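Local coordinates for TRAP dicarboxylate ABC transporter, substrate-binding protein (Roseobacter denitrificans, PDB 4OVQ) that binds beta-D-glucuronate in the periplasm and probably delivers it to a TRAP transporter, at residues A[25-30]-A[60-65]; A[75-80]-A[235-240]; A[103-108]-A[228-233]; A[175-180]-A[298-303]; A[221-226]-A[284-289]. All coordinates share one frame; numbering follows the deposited sequence.

Contact 1 of 5, residues A[25-30]-A[60-65]; sequences NWRGWN and QMFHGG
Gln60 N donates to Trp26 O (2.8 Å), the first rung of a backbone ladder between the parallel strands 25-29 and 60-62, whose axes approach to 4.7 Å. The ladder continues from Gly28 N to Gln60 O, Phe62 N to Gly28 O and Asn30 N to Phe62 O. Beyond strand 60-62, Gly65 N reaches a lone pair of Asn30 O in the carbonyl plane (3.0 Å); Gly64 and Gly65 both have positive phi, which lets the chain curl round that oxygen. The pairing belongs to a beta-alpha-beta unit, strand 25-29, helix 37-52 and strand 58-62, at one border of the five-stranded sheet.

One polar side-chain pair crosses. Asn30 ND2 donates almost straight to His63 ND1 (3.0 Å, 172°), the ring atom lying in the amide plane while the amide nitrogen sits 35° out of the imidazole plane. This bond is tied into helix 37-52, since Asn30 ND2 also donates to Thr39 OG1 and His63 NE2 bonds Asp43 OD1.

The van der Waals contacts fall on both sides of the sheet. On the side of Arg27 and Trp29, Phe62 CE1 meets Arg27 NE obliquely at 4.0 Å, guanidinium and ring planes 65° apart, and the ring turns its edge to Gly28 O. Trp29 NE1 passes near Gly65 CA (4.2 Å) but bonds Gly68 O. On the other side the selenomethionine Met61, bent at chi2 and chi3, folds back across Gly28: its SE is 3.9 Å from Gly28 CA, and its CE continues to Asn30 CB (3.7 Å).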
# COMPACT_ATOMS: atom_id res chain seq x y z
N ASN A 25 -10.87 -23.55 -8.23
CA ASN A 25 -10.31 -22.58 -9.16
C ASN A 25 -10.62 -21.17 -8.67
O ASN A 25 -11.78 -20.71 -8.69
CB ASN A 25 -10.87 -22.80 -10.55
CG ASN A 25 -10.60 -24.21 -11.07
OD1 ASN A 25 -9.64 -24.87 -10.66
ND2 ASN A 25 -11.44 -24.68 -11.99
N TRP A 26 -9.59 -20.49 -8.21
CA TRP A 26 -9.76 -19.21 -7.56
C TRP A 26 -9.59 -18.03 -8.52
O TRP A 26 -8.98 -18.15 -9.59
CB TRP A 26 -8.73 -19.07 -6.43
CG TRP A 26 -8.81 -20.10 -5.30
CD1 TRP A 26 -9.87 -20.94 -5.03
CD2 TRP A 26 -7.82 -20.38 -4.30
NE1 TRP A 26 -9.58 -21.71 -3.92
CE2 TRP A 26 -8.33 -21.39 -3.46
CE3 TRP A 26 -6.54 -19.88 -4.04
CZ2 TRP A 26 -7.61 -21.90 -2.38
CZ3 TRP A 26 -5.83 -20.38 -2.97
CH2 TRP A 26 -6.35 -21.39 -2.16
N ARG A 27 -10.10 -16.89 -8.08
CA ARG A 27 -9.88 -15.64 -8.77
C ARG A 27 -9.16 -14.68 -7.82
O ARG A 27 -9.43 -14.69 -6.61
CB ARG A 27 -11.21 -15.05 -9.23
CG ARG A 27 -11.88 -15.96 -10.24
CD ARG A 27 -13.35 -15.70 -10.37
NE ARG A 27 -13.61 -14.32 -10.77
CZ ARG A 27 -14.22 -13.40 -10.02
NH1 ARG A 27 -14.65 -13.67 -8.79
NH2 ARG A 27 -14.40 -12.18 -10.52
N GLY A 28 -8.26 -13.89 -8.39
CA GLY A 28 -7.50 -12.92 -7.64
C GLY A 28 -7.48 -11.53 -8.25
O GLY A 28 -7.56 -11.37 -9.46
N TRP A 29 -7.36 -10.53 -7.38
CA TRP A 29 -7.31 -9.12 -7.78
C TRP A 29 -5.95 -8.49 -7.59
O TRP A 29 -5.29 -8.72 -6.55
CB TRP A 29 -8.36 -8.35 -6.96
CG TRP A 29 -8.54 -6.90 -7.21
CD1 TRP A 29 -9.53 -6.32 -7.97
CD2 TRP A 29 -7.78 -5.81 -6.65
NE1 TRP A 29 -9.40 -4.96 -7.93
CE2 TRP A 29 -8.34 -4.61 -7.14
CE3 TRP A 29 -6.66 -5.74 -5.80
CZ2 TRP A 29 -7.83 -3.34 -6.81
CZ3 TRP A 29 -6.13 -4.49 -5.50
CH2 TRP A 29 -6.75 -3.30 -5.95
N ASN A 30 -5.54 -7.70 -8.56
CA ASN A 30 -4.37 -6.84 -8.45
C ASN A 30 -4.65 -5.59 -9.26
O ASN A 30 -5.21 -5.68 -10.37
CB ASN A 30 -3.13 -7.59 -8.98
CG ASN A 30 -1.95 -6.67 -9.30
OD1 ASN A 30 -1.61 -5.79 -8.53
ND2 ASN A 30 -1.27 -6.88 -10.44
N GLN A 60 -6.70 -17.71 -11.14
CA GLN A 60 -6.73 -16.79 -12.25
C GLN A 60 -6.67 -15.33 -11.76
O GLN A 60 -7.59 -14.85 -11.07
CB GLN A 60 -8.02 -17.02 -13.07
CG GLN A 60 -8.09 -16.25 -14.37
CD GLN A 60 -9.29 -16.66 -15.21
OE1 GLN A 60 -10.00 -17.60 -14.86
NE2 GLN A 60 -9.52 -15.96 -16.32
N MSE A 61 -5.60 -14.64 -12.13
CA MSE A 61 -5.45 -13.22 -11.82
C MSE A 61 -6.16 -12.31 -12.80
O MSE A 61 -6.15 -12.54 -14.01
CB MSE A 61 -3.98 -12.83 -11.79
CG MSE A 61 -3.15 -13.50 -10.67
SE MSE A 61 -3.81 -13.17 -8.87
CE MSE A 61 -3.91 -11.22 -9.00
N PHE A 62 -6.79 -11.27 -12.25
CA PHE A 62 -7.26 -10.14 -13.00
C PHE A 62 -6.45 -8.93 -12.55
O PHE A 62 -6.72 -8.35 -11.47
CB PHE A 62 -8.76 -9.95 -12.74
CG PHE A 62 -9.58 -11.12 -13.19
CD1 PHE A 62 -9.63 -12.28 -12.45
CD2 PHE A 62 -10.30 -11.07 -14.38
CE1 PHE A 62 -10.37 -13.37 -12.86
CE2 PHE A 62 -11.03 -12.16 -14.80
CZ PHE A 62 -11.07 -13.31 -14.04
N HIS A 63 -5.43 -8.60 -13.33
CA HIS A 63 -4.57 -7.46 -13.09
C HIS A 63 -5.23 -6.16 -13.58
O HIS A 63 -6.32 -6.18 -14.13
CB HIS A 63 -3.24 -7.66 -13.80
CG HIS A 63 -2.53 -8.92 -13.40
ND1 HIS A 63 -2.19 -9.20 -12.10
CD2 HIS A 63 -2.06 -9.95 -14.14
CE1 HIS A 63 -1.58 -10.37 -12.04
NE2 HIS A 63 -1.47 -10.83 -13.27
N GLY A 64 -4.52 -5.05 -13.42
CA GLY A 64 -5.01 -3.77 -13.92
C GLY A 64 -6.31 -3.30 -13.31
O GLY A 64 -6.94 -2.42 -13.89
N GLY A 65 -6.73 -3.83 -12.16
CA GLY A 65 -7.93 -3.31 -11.51
C GLY A 65 -9.24 -3.53 -12.26
O GLY A 65 -10.25 -2.90 -11.95

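Contact 2 of 5, residues A[75-80]-A[235-240]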
# COMPACT_ATOMS: atom_id res chain seq x y z
N GLU A 75 -13.86 -5.71 -0.08
CA GLU A 75 -15.15 -6.23 0.32
C GLU A 75 -15.47 -7.57 -0.36
O GLU A 75 -16.08 -8.47 0.26
CB GLU A 75 -16.25 -5.19 0.03
CG GLU A 75 -17.59 -5.55 0.65
CD GLU A 75 -17.42 -6.07 2.08
OE1 GLU A 75 -16.93 -5.29 2.93
OE2 GLU A 75 -17.72 -7.26 2.33
N GLN A 76 -15.12 -7.73 -1.63
CA GLN A 76 -15.39 -9.00 -2.32
C GLN A 76 -14.61 -10.16 -1.67
O GLN A 76 -15.14 -11.25 -1.53
CB GLN A 76 -15.06 -8.91 -3.82
CG GLN A 76 -15.92 -7.97 -4.61
CD GLN A 76 -15.46 -7.87 -6.07
OE1 GLN A 76 -15.29 -8.88 -6.75
NE2 GLN A 76 -15.24 -6.66 -6.54
N VAL A 77 -13.36 -9.92 -1.29
CA VAL A 77 -12.58 -10.98 -0.64
C VAL A 77 -13.19 -11.30 0.72
O VAL A 77 -13.40 -12.46 1.06
CB VAL A 77 -11.07 -10.61 -0.56
CG1 VAL A 77 -10.32 -11.58 0.28
CG2 VAL A 77 -10.48 -10.68 -1.97
N ARG A 78 -13.55 -10.28 1.47
CA ARG A 78 -14.12 -10.51 2.81
C ARG A 78 -15.43 -11.31 2.69
O ARG A 78 -15.68 -12.25 3.46
CB ARG A 78 -14.39 -9.17 3.47
CG ARG A 78 -14.77 -9.31 4.91
CD ARG A 78 -14.97 -7.96 5.58
NE ARG A 78 -15.20 -8.15 7.01
CZ ARG A 78 -16.08 -7.50 7.75
NH1 ARG A 78 -16.88 -6.58 7.20
NH2 ARG A 78 -16.19 -7.77 9.05
N ALA A 79 -16.23 -10.99 1.68
CA ALA A 79 -17.52 -11.64 1.46
C ALA A 79 -17.43 -13.01 0.79
O ALA A 79 -18.44 -13.73 0.66
CB ALA A 79 -18.40 -10.71 0.63
N GLY A 80 -16.24 -13.38 0.34
CA GLY A 80 -16.06 -14.64 -0.35
C GLY A 80 -16.45 -14.69 -1.81
O GLY A 80 -16.48 -15.76 -2.41
N CYS A 235 -0.07 -6.93 1.16
CA CYS A 235 -0.09 -8.35 1.42
C CYS A 235 -0.66 -9.12 0.23
O CYS A 235 -1.32 -8.54 -0.65
CB CYS A 235 -0.90 -8.63 2.68
SG CYS A 235 -2.68 -8.29 2.47
N ILE A 236 -0.42 -10.41 0.23
CA ILE A 236 -1.23 -11.38 -0.46
C ILE A 236 -2.27 -11.80 0.56
O ILE A 236 -1.87 -12.29 1.64
CB ILE A 236 -0.39 -12.61 -0.93
CG1 ILE A 236 0.80 -12.20 -1.79
CG2 ILE A 236 -1.29 -13.63 -1.65
CD1 ILE A 236 1.65 -13.35 -2.26
N CYS A 237 -3.57 -11.63 0.24
CA CYS A 237 -4.78 -11.70 1.12
C CYS A 237 -5.58 -12.92 0.61
O CYS A 237 -5.69 -13.12 -0.60
CB CYS A 237 -5.72 -10.38 1.07
SG CYS A 237 -6.83 -10.26 2.36
N ILE A 238 -6.11 -13.74 1.52
CA ILE A 238 -7.10 -14.76 1.13
C ILE A 238 -8.31 -14.66 2.06
O ILE A 238 -8.19 -14.42 3.27
CB ILE A 238 -6.52 -16.23 1.15
CG1 ILE A 238 -7.50 -17.25 0.54
CG2 ILE A 238 -6.08 -16.64 2.55
CD1 ILE A 238 -6.89 -18.62 0.24
N ASN A 239 -9.48 -14.90 1.48
CA ASN A 239 -10.70 -15.05 2.24
C ASN A 239 -10.50 -16.16 3.28
O ASN A 239 -10.08 -17.26 2.93
CB ASN A 239 -11.83 -15.40 1.29
CG ASN A 239 -13.06 -15.79 2.00
OD1 ASN A 239 -13.29 -16.98 2.26
ND2 ASN A 239 -13.85 -14.80 2.37
N ILE A 240 -10.76 -15.87 4.55
CA ILE A 240 -10.38 -16.82 5.59
C ILE A 240 -11.19 -18.13 5.55
O ILE A 240 -10.67 -19.18 5.92
CB ILE A 240 -10.40 -16.19 6.99
CG1 ILE A 240 -9.46 -16.99 7.92
CG2 ILE A 240 -11.80 -16.11 7.50
CD1 ILE A 240 -8.74 -16.15 8.92
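The last turn of helix 70-79 lies against strand 234-239, the two short axes approaching to 7.3 Å at 42°, with Val77 CA and Asn239 CA 5.3 Å apart. Asn239 carries the contact. With CG anti to the backbone N (chi1 171°), its amide is carried to the end of the helix, where ND2 donates to Val77 O at 2.7 Å, nearly in line with the C=O bond, the oxygen lying 16° out of the Asn239 amide plane. The same oxygen accepts from Gly80 N (3.1 Å), so two donors grip it. Gly80, at positive phi, closes the helix in a Schellman motif, and Asn239 ND2 adds a side-chain donor to that capped end. Beside the polar pair, Val77 CG1 rests on the strand backbone at Asn239 N (3.6 Å) and reaches Cys237 SG at 4.3 Å, a loose apolar contact continued by Phe87 of strand 84-88, which touches both residues. The other end of the amide works the opposite way: Asn239 OD1 accepts from Thr242 N. Asn239 is the N-cap of helix 240-244, one asparagine bridging that helix start and the Schellman-capped end of helix 70-79 at the end of an inner strand of the five-stranded sheet.

Contact 3 of 5, residues A[103-108]-A[228-233]; sequences SLPFIF and QHLIIP
Ser103 O meets Leu230 CD2 at 3.2 Å, the first touch between the 103-108 loop and the weakly bonded end of strand 223-230, from which the chain passes on to strand 234-239. The loop makes a type II beta turn from Leu104 to Ile107. Leu104 faces helix 301-310; a water that accepts from Ile231 N probably also donates to Leu104 O, bridging the backbones. Pro105 brings its CA to His229 O (3.2 Å, a CA-H...O contact) and its CG to Leu230 CD2. Phe106, at positive phi in the third position of the turn, donates from its N to the same His229 O (3.0 Å, 143°), the donor tilted 33° from the carbonyl plane. With CG beside the backbone N (chi1 -59°), its ring reaches back over the strand, and His229 CA lies over one face of it, a CH-pi contact 4.0 Å from the centroid. The His229 imidazole leads elsewhere, ND1 bonding Ser227 OG and NE2 bonding Glu206 OE2. Neighbouring Leu230 lies about 4 Å, side chain to side chain, from the glucuronate-binding Arg146. Phe108 closes the loop by turning its ring edge to the strand, CD2 lying 3.1 Å from Ile231 O, near the ring plane.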
# COMPACT_ATOMS: atom_id res chain seq x y z
N SER A 103 -0.73 2.89 8.44
CA SER A 103 -1.17 4.04 7.69
C SER A 103 -0.87 5.36 8.46
O SER A 103 -1.15 6.45 7.96
CB SER A 103 -2.64 3.88 7.36
OG SER A 103 -2.81 2.88 6.35
N LEU A 104 -0.29 5.26 9.64
CA LEU A 104 0.16 6.47 10.35
C LEU A 104 1.39 7.08 9.68
O LEU A 104 2.39 6.41 9.45
CB LEU A 104 0.45 6.16 11.82
CG LEU A 104 -0.82 5.97 12.65
CD1 LEU A 104 -0.50 5.23 13.96
CD2 LEU A 104 -1.54 7.30 12.92
N PRO A 105 1.32 8.37 9.33
CA PRO A 105 2.44 9.05 8.70
C PRO A 105 3.69 9.01 9.59
O PRO A 105 3.57 9.19 10.79
CB PRO A 105 1.93 10.49 8.58
CG PRO A 105 0.47 10.35 8.46
CD PRO A 105 0.13 9.24 9.40
N PHE A 106 4.84 8.72 8.99
CA PHE A 106 6.12 8.77 9.68
C PHE A 106 6.24 7.76 10.83
O PHE A 106 6.97 8.02 11.80
CB PHE A 106 6.40 10.20 10.17
CG PHE A 106 6.44 11.23 9.06
CD1 PHE A 106 7.51 11.29 8.17
CD2 PHE A 106 5.40 12.13 8.91
CE1 PHE A 106 7.53 12.22 7.16
CE2 PHE A 106 5.42 13.07 7.90
CZ PHE A 106 6.50 13.12 7.03
N ILE A 107 5.57 6.61 10.73
CA ILE A 107 5.67 5.61 11.80
C ILE A 107 6.84 4.63 11.62
O ILE A 107 7.37 4.11 12.61
CB ILE A 107 4.35 4.84 12.01
CG1 ILE A 107 4.41 4.12 13.37
CG2 ILE A 107 4.09 3.87 10.88
CD1 ILE A 107 3.18 3.35 13.70
N PHE A 108 7.26 4.41 10.39
CA PHE A 108 8.48 3.65 10.13
C PHE A 108 9.58 4.62 9.71
O PHE A 108 9.29 5.68 9.16
CB PHE A 108 8.22 2.60 9.04
CG PHE A 108 7.07 1.70 9.34
CD1 PHE A 108 7.11 0.82 10.42
CD2 PHE A 108 5.93 1.71 8.55
CE1 PHE A 108 6.05 -0.02 10.70
CE2 PHE A 108 4.86 0.86 8.82
CZ PHE A 108 4.93 -0.00 9.90
N GLN A 228 8.45 11.08 1.64
CA GLN A 228 8.45 9.74 2.22
C GLN A 228 7.62 9.69 3.51
O GLN A 228 8.03 9.14 4.53
CB GLN A 228 9.89 9.31 2.48
CG GLN A 228 10.71 9.22 1.21
CD GLN A 228 12.17 8.91 1.46
OE1 GLN A 228 12.74 9.31 2.48
NE2 GLN A 228 12.79 8.18 0.54
N HIS A 229 6.41 10.23 3.42
CA HIS A 229 5.52 10.45 4.56
C HIS A 229 4.75 9.21 4.98
O HIS A 229 4.27 9.14 6.11
CB HIS A 229 4.54 11.57 4.25
CG HIS A 229 3.82 11.39 2.94
ND1 HIS A 229 4.21 12.03 1.79
CD2 HIS A 229 2.76 10.62 2.60
CE1 HIS A 229 3.43 11.66 0.79
NE2 HIS A 229 2.55 10.79 1.27
N LEU A 230 4.59 8.25 4.07
CA LEU A 230 3.91 6.99 4.37
C LEU A 230 4.77 5.84 3.86
O LEU A 230 5.29 5.92 2.72
CB LEU A 230 2.54 6.95 3.70
CG LEU A 230 1.45 7.83 4.34
CD1 LEU A 230 0.24 8.01 3.42
CD2 LEU A 230 1.02 7.24 5.68
N ILE A 231 4.90 4.79 4.68
CA ILE A 231 5.58 3.57 4.30
C ILE A 231 4.62 2.44 4.68
O ILE A 231 4.53 2.02 5.82
CB ILE A 231 6.94 3.46 5.03
CG1 ILE A 231 7.81 4.65 4.65
CG2 ILE A 231 7.63 2.17 4.65
CD1 ILE A 231 9.16 4.69 5.42
N ILE A 232 3.84 2.01 3.69
CA ILE A 232 2.72 1.10 3.88
C ILE A 232 3.02 -0.22 3.16
O ILE A 232 3.33 -0.20 1.97
CB ILE A 232 1.44 1.74 3.29
CG1 ILE A 232 1.18 3.11 3.93
CG2 ILE A 232 0.27 0.82 3.48
CD1 ILE A 232 -0.05 3.81 3.39
N PRO A 233 2.92 -1.35 3.87
CA PRO A 233 3.17 -2.63 3.22
C PRO A 233 1.93 -3.10 2.47
O PRO A 233 0.83 -2.56 2.65
CB PRO A 233 3.43 -3.57 4.40
CG PRO A 233 2.59 -3.02 5.50
CD PRO A 233 2.66 -1.52 5.31
O HOH W 1 3.35 4.77 7.26

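Contact 4 of 5, residues A[175-180]-A[298-303]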
# COMPACT_ATOMS: atom_id res chain seq x y z
N THR A 175 -6.74 11.77 4.92
CA THR A 175 -7.42 13.06 4.81
C THR A 175 -6.90 13.96 5.92
O THR A 175 -6.59 15.14 5.71
CB THR A 175 -8.96 12.95 4.88
OG1 THR A 175 -9.35 12.27 6.07
CG2 THR A 175 -9.51 12.21 3.71
N GLY A 176 -6.78 13.40 7.12
CA GLY A 176 -6.15 14.14 8.20
C GLY A 176 -4.73 14.64 7.96
O GLY A 176 -4.39 15.79 8.23
N MSE A 177 -3.88 13.75 7.47
CA MSE A 177 -2.52 14.09 7.14
C MSE A 177 -2.51 15.33 6.24
O MSE A 177 -1.74 16.23 6.48
CB MSE A 177 -1.82 12.90 6.43
CG MSE A 177 -0.46 13.21 5.84
SE MSE A 177 0.26 11.74 4.82
CE MSE A 177 -0.80 11.92 3.28
N ILE A 178 -3.33 15.34 5.20
CA ILE A 178 -3.30 16.47 4.26
C ILE A 178 -3.82 17.74 4.92
O ILE A 178 -3.21 18.80 4.79
CB ILE A 178 -4.07 16.17 2.96
CG1 ILE A 178 -3.48 14.93 2.25
CG2 ILE A 178 -4.08 17.41 2.04
CD1 ILE A 178 -2.08 15.13 1.65
N ALA A 179 -4.91 17.62 5.66
CA ALA A 179 -5.53 18.78 6.30
C ALA A 179 -4.55 19.43 7.28
O ALA A 179 -4.50 20.67 7.40
CB ALA A 179 -6.83 18.37 6.99
N GLU A 180 -3.71 18.63 7.94
CA GLU A 180 -2.75 19.18 8.92
C GLU A 180 -1.52 19.86 8.27
O GLU A 180 -0.76 20.60 8.92
CB GLU A 180 -2.32 18.11 9.92
CG GLU A 180 -3.50 17.51 10.69
CD GLU A 180 -4.19 18.53 11.60
OE1 GLU A 180 -3.54 19.53 11.97
OE2 GLU A 180 -5.37 18.33 11.94
N ALA A 298 5.97 16.82 12.84
CA ALA A 298 5.39 17.49 13.99
C ALA A 298 3.92 17.78 13.77
O ALA A 298 3.11 17.75 14.69
CB ALA A 298 6.14 18.79 14.28
N ALA A 299 3.57 18.04 12.51
CA ALA A 299 2.21 18.41 12.17
C ALA A 299 1.24 17.23 12.26
O ALA A 299 0.01 17.41 12.29
CB ALA A 299 2.17 18.98 10.73
N MSE A 300 1.79 16.03 12.36
CA MSE A 300 0.96 14.82 12.44
C MSE A 300 0.49 14.48 13.83
O MSE A 300 -0.22 13.50 14.02
CB MSE A 300 1.71 13.61 11.90
CG MSE A 300 2.21 13.81 10.53
SE MSE A 300 0.80 14.00 9.23
CE MSE A 300 0.44 15.87 9.27
N ALA A 301 0.91 15.28 14.82
CA ALA A 301 0.53 15.00 16.19
C ALA A 301 -0.95 14.70 16.32
O ALA A 301 -1.31 13.69 16.91
CB ALA A 301 0.94 16.16 17.12
N PRO A 302 -1.82 15.56 15.74
CA PRO A 302 -3.28 15.41 15.81
C PRO A 302 -3.82 14.15 15.10
O PRO A 302 -4.90 13.67 15.43
CB PRO A 302 -3.82 16.68 15.13
CG PRO A 302 -2.68 17.54 14.91
CD PRO A 302 -1.44 16.73 14.94
N VAL A 303 -3.11 13.64 14.11
CA VAL A 303 -3.54 12.43 13.42
C VAL A 303 -3.27 11.20 14.31
O VAL A 303 -4.12 10.30 14.42
CB VAL A 303 -2.85 12.30 12.04
CG1 VAL A 303 -3.27 11.01 11.32
CG2 VAL A 303 -3.19 13.52 11.17
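The flat group here is the carboxylate of Glu180, and the CB-CG edge of Pro302 lies over one of its faces, the two side chains crossing at a slant. Glu180 OE1 is 3.7 Å from Pro302 CG, while Glu180 OE2 is 3.9 Å from Pro302 CB, plain van der Waals contact. The chi2 bend of Glu180 (-66°) folds the chain over the turn. Its methylenes pack as well: Glu180 CB sits 3.4 Å from Ala299 O, and CG touches Val303 CG2, these two side chains sliding past each other in opposite directions.

Deeper in, two selenomethionines meet. Met300, bent at both chi2 and chi3, hooks toward helix 172-180 and sets its SE 3.7 Å from Met177 CG. Its methyl CE then lodges between Met177 O and Glu180 CB, at 3.6 Å from each. Met177 itself extends past this contact, its CG anti to the backbone N (chi1 171°), toward Pro105 and His229. At the other end Val303 CG2 packs directly on the backbone at Gly176, 3.7 Å from Gly176 C.

The contact is van der Waals packing throughout, side chain on side chain and side chain on backbone. Ala298 to Ala301 form a type I beta turn linking helix 294-298 to helix 301-310, and the Val303 N to Met300 O bond begins the new helix. The second half of helix 172-180 thus packs on a type I turn between two helices and on the first turn of helix 301-310.

Contact 5 of 5, residues A[221-226]-A[284-289]; sequences AGFYSL and GVVVNE
Ser225 and Asn288 make the shortest polar contact between strands 223-226 and 286-289: Ser225 OG donates to Asn288 OD1 at 2.6 Å, in the carbonyl plane on a lone pair. Asn288 takes the crowded first torsion, CG between N and the carbonyl carbon (chi1 70°), which swings its amide over toward the serine. Loop residue Ile155 secures the pair, its N bonding Ser225 OG and its O accepting from Asn288 ND2.

On the same side Phe223 and Val286 lie side by side, Phe223 CD1 3.8 Å from Val286 CB. The other side carries Tyr224, Leu226 and Val287: Leu226 CD1 meets Val287 CG1 at 3.9 Å, and Val285 CG1 approaches Tyr224 CB. Leu226 CD1 also runs against the Glu289 carboxylate, and a water donates to both Leu226 O and Glu289 OE1.

Between these two faces, the parallel ladder fixes the register: Val286 N to Gly222 O (2.9 Å), Tyr224 N to Val286 O, Asn288 N to Tyr224 O (3.0 Å) and Leu226 N to Asn288 O. Gly284 ends helix 248-282 in a Schellman motif just before the strand.

Strand 286-289 borders the four-stranded sheet, with 223-230 between it and strand 146-150. Helix 248-282 covers Val285 and Val287, while Tyr224 stacks on Trp209 of helix 209-214 and bonds through its OH to the backbone O of Asn207, which with Asn208 binds glucuronate.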
# COMPACT_ATOMS: atom_id res chain seq x y z
N ALA A 221 2.06 15.52 -13.67
CA ALA A 221 2.47 16.03 -12.37
C ALA A 221 4.00 15.92 -12.22
O ALA A 221 4.52 15.04 -11.52
CB ALA A 221 1.77 15.25 -11.26
N GLY A 222 4.75 16.83 -12.84
CA GLY A 222 6.19 16.61 -12.98
C GLY A 222 7.14 17.08 -11.90
O GLY A 222 8.37 17.11 -12.14
N PHE A 223 6.63 17.48 -10.74
CA PHE A 223 7.48 17.71 -9.56
C PHE A 223 7.28 16.57 -8.57
O PHE A 223 6.15 16.31 -8.15
CB PHE A 223 7.15 19.04 -8.86
CG PHE A 223 7.44 20.26 -9.68
CD1 PHE A 223 8.73 20.75 -9.77
CD2 PHE A 223 6.44 20.92 -10.35
CE1 PHE A 223 9.01 21.87 -10.52
CE2 PHE A 223 6.70 22.04 -11.09
CZ PHE A 223 7.99 22.51 -11.18
N TYR A 224 8.35 15.88 -8.20
CA TYR A 224 8.27 14.80 -7.21
C TYR A 224 9.16 15.18 -6.04
O TYR A 224 10.36 15.46 -6.19
CB TYR A 224 8.73 13.48 -7.84
CG TYR A 224 8.46 12.21 -7.04
CD1 TYR A 224 9.40 11.73 -6.13
CD2 TYR A 224 7.32 11.45 -7.26
CE1 TYR A 224 9.18 10.55 -5.42
CE2 TYR A 224 7.08 10.27 -6.57
CZ TYR A 224 8.01 9.82 -5.64
OH TYR A 224 7.80 8.64 -4.96
N SER A 225 8.55 15.23 -4.86
CA SER A 225 9.22 15.70 -3.65
C SER A 225 9.26 14.57 -2.63
O SER A 225 8.22 14.09 -2.20
CB SER A 225 8.47 16.90 -3.05
OG SER A 225 8.45 18.02 -3.92
N LEU A 226 10.48 14.20 -2.23
CA LEU A 226 10.73 13.02 -1.41
C LEU A 226 10.41 13.19 0.07
O LEU A 226 11.28 13.10 0.94
CB LEU A 226 12.18 12.54 -1.57
CG LEU A 226 12.45 11.96 -2.97
CD1 LEU A 226 13.90 12.05 -3.37
CD2 LEU A 226 11.99 10.51 -3.05
N GLY A 284 12.06 14.19 -17.67
CA GLY A 284 12.06 15.59 -17.33
C GLY A 284 11.52 15.92 -15.95
O GLY A 284 11.40 17.08 -15.61
N VAL A 285 11.19 14.89 -15.17
CA VAL A 285 10.67 15.14 -13.84
C VAL A 285 11.71 15.86 -13.01
O VAL A 285 12.91 15.52 -13.03
CB VAL A 285 10.24 13.85 -13.11
CG1 VAL A 285 9.95 14.14 -11.63
CG2 VAL A 285 9.04 13.24 -13.81
N VAL A 286 11.25 16.87 -12.29
CA VAL A 286 12.09 17.62 -11.39
C VAL A 286 11.95 17.09 -9.98
O VAL A 286 10.89 17.22 -9.35
CB VAL A 286 11.71 19.11 -11.39
CG1 VAL A 286 12.50 19.85 -10.32
CG2 VAL A 286 11.94 19.72 -12.76
N VAL A 287 13.03 16.48 -9.48
CA VAL A 287 13.00 15.83 -8.17
C VAL A 287 13.66 16.71 -7.12
O VAL A 287 14.69 17.35 -7.38
CB VAL A 287 13.75 14.47 -8.22
CG1 VAL A 287 13.63 13.74 -6.90
CG2 VAL A 287 13.23 13.62 -9.35
N ASN A 288 13.06 16.75 -5.94
CA ASN A 288 13.71 17.35 -4.79
C ASN A 288 13.61 16.49 -3.53
O ASN A 288 12.63 15.77 -3.30
CB ASN A 288 13.15 18.76 -4.53
CG ASN A 288 11.74 18.74 -4.03
OD1 ASN A 288 10.81 18.49 -4.80
ND2 ASN A 288 11.55 19.01 -2.74
N GLU A 289 14.68 16.52 -2.73
CA GLU A 289 14.68 15.97 -1.39
C GLU A 289 14.00 16.97 -0.46
O GLU A 289 13.90 18.15 -0.77
CB GLU A 289 16.12 15.72 -0.90
CG GLU A 289 16.94 14.78 -1.78
CD GLU A 289 16.71 13.33 -1.46
OE1 GLU A 289 15.91 13.05 -0.55
OE2 GLU A 289 17.35 12.46 -2.10
O HOH W 2 13.84 13.81 1.20

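How the contacts relate
Contacts 1 and 2 share the five-stranded sheet, their centres about 12 Å apart, and touch where Trp26 CH2 packs on Ile238 CD1. Contacts 3 and 5 both use strand 223-230 of the four-stranded sheet, at its end and its start, centres about 19 Å apart, while contact 4 packs against contact 3 through Met177 and Met300. Contact 1 closes first along the chain; contact 3 is nested inside the loop closed by contact 2, and contact 5 inside that of contact 4. Contacts 1 and 5 have centres about 33 Å apart. Strand 223-230 is followed directly by strand 234-239, so the chain passes from one sheet to the other near the bound glucuronate.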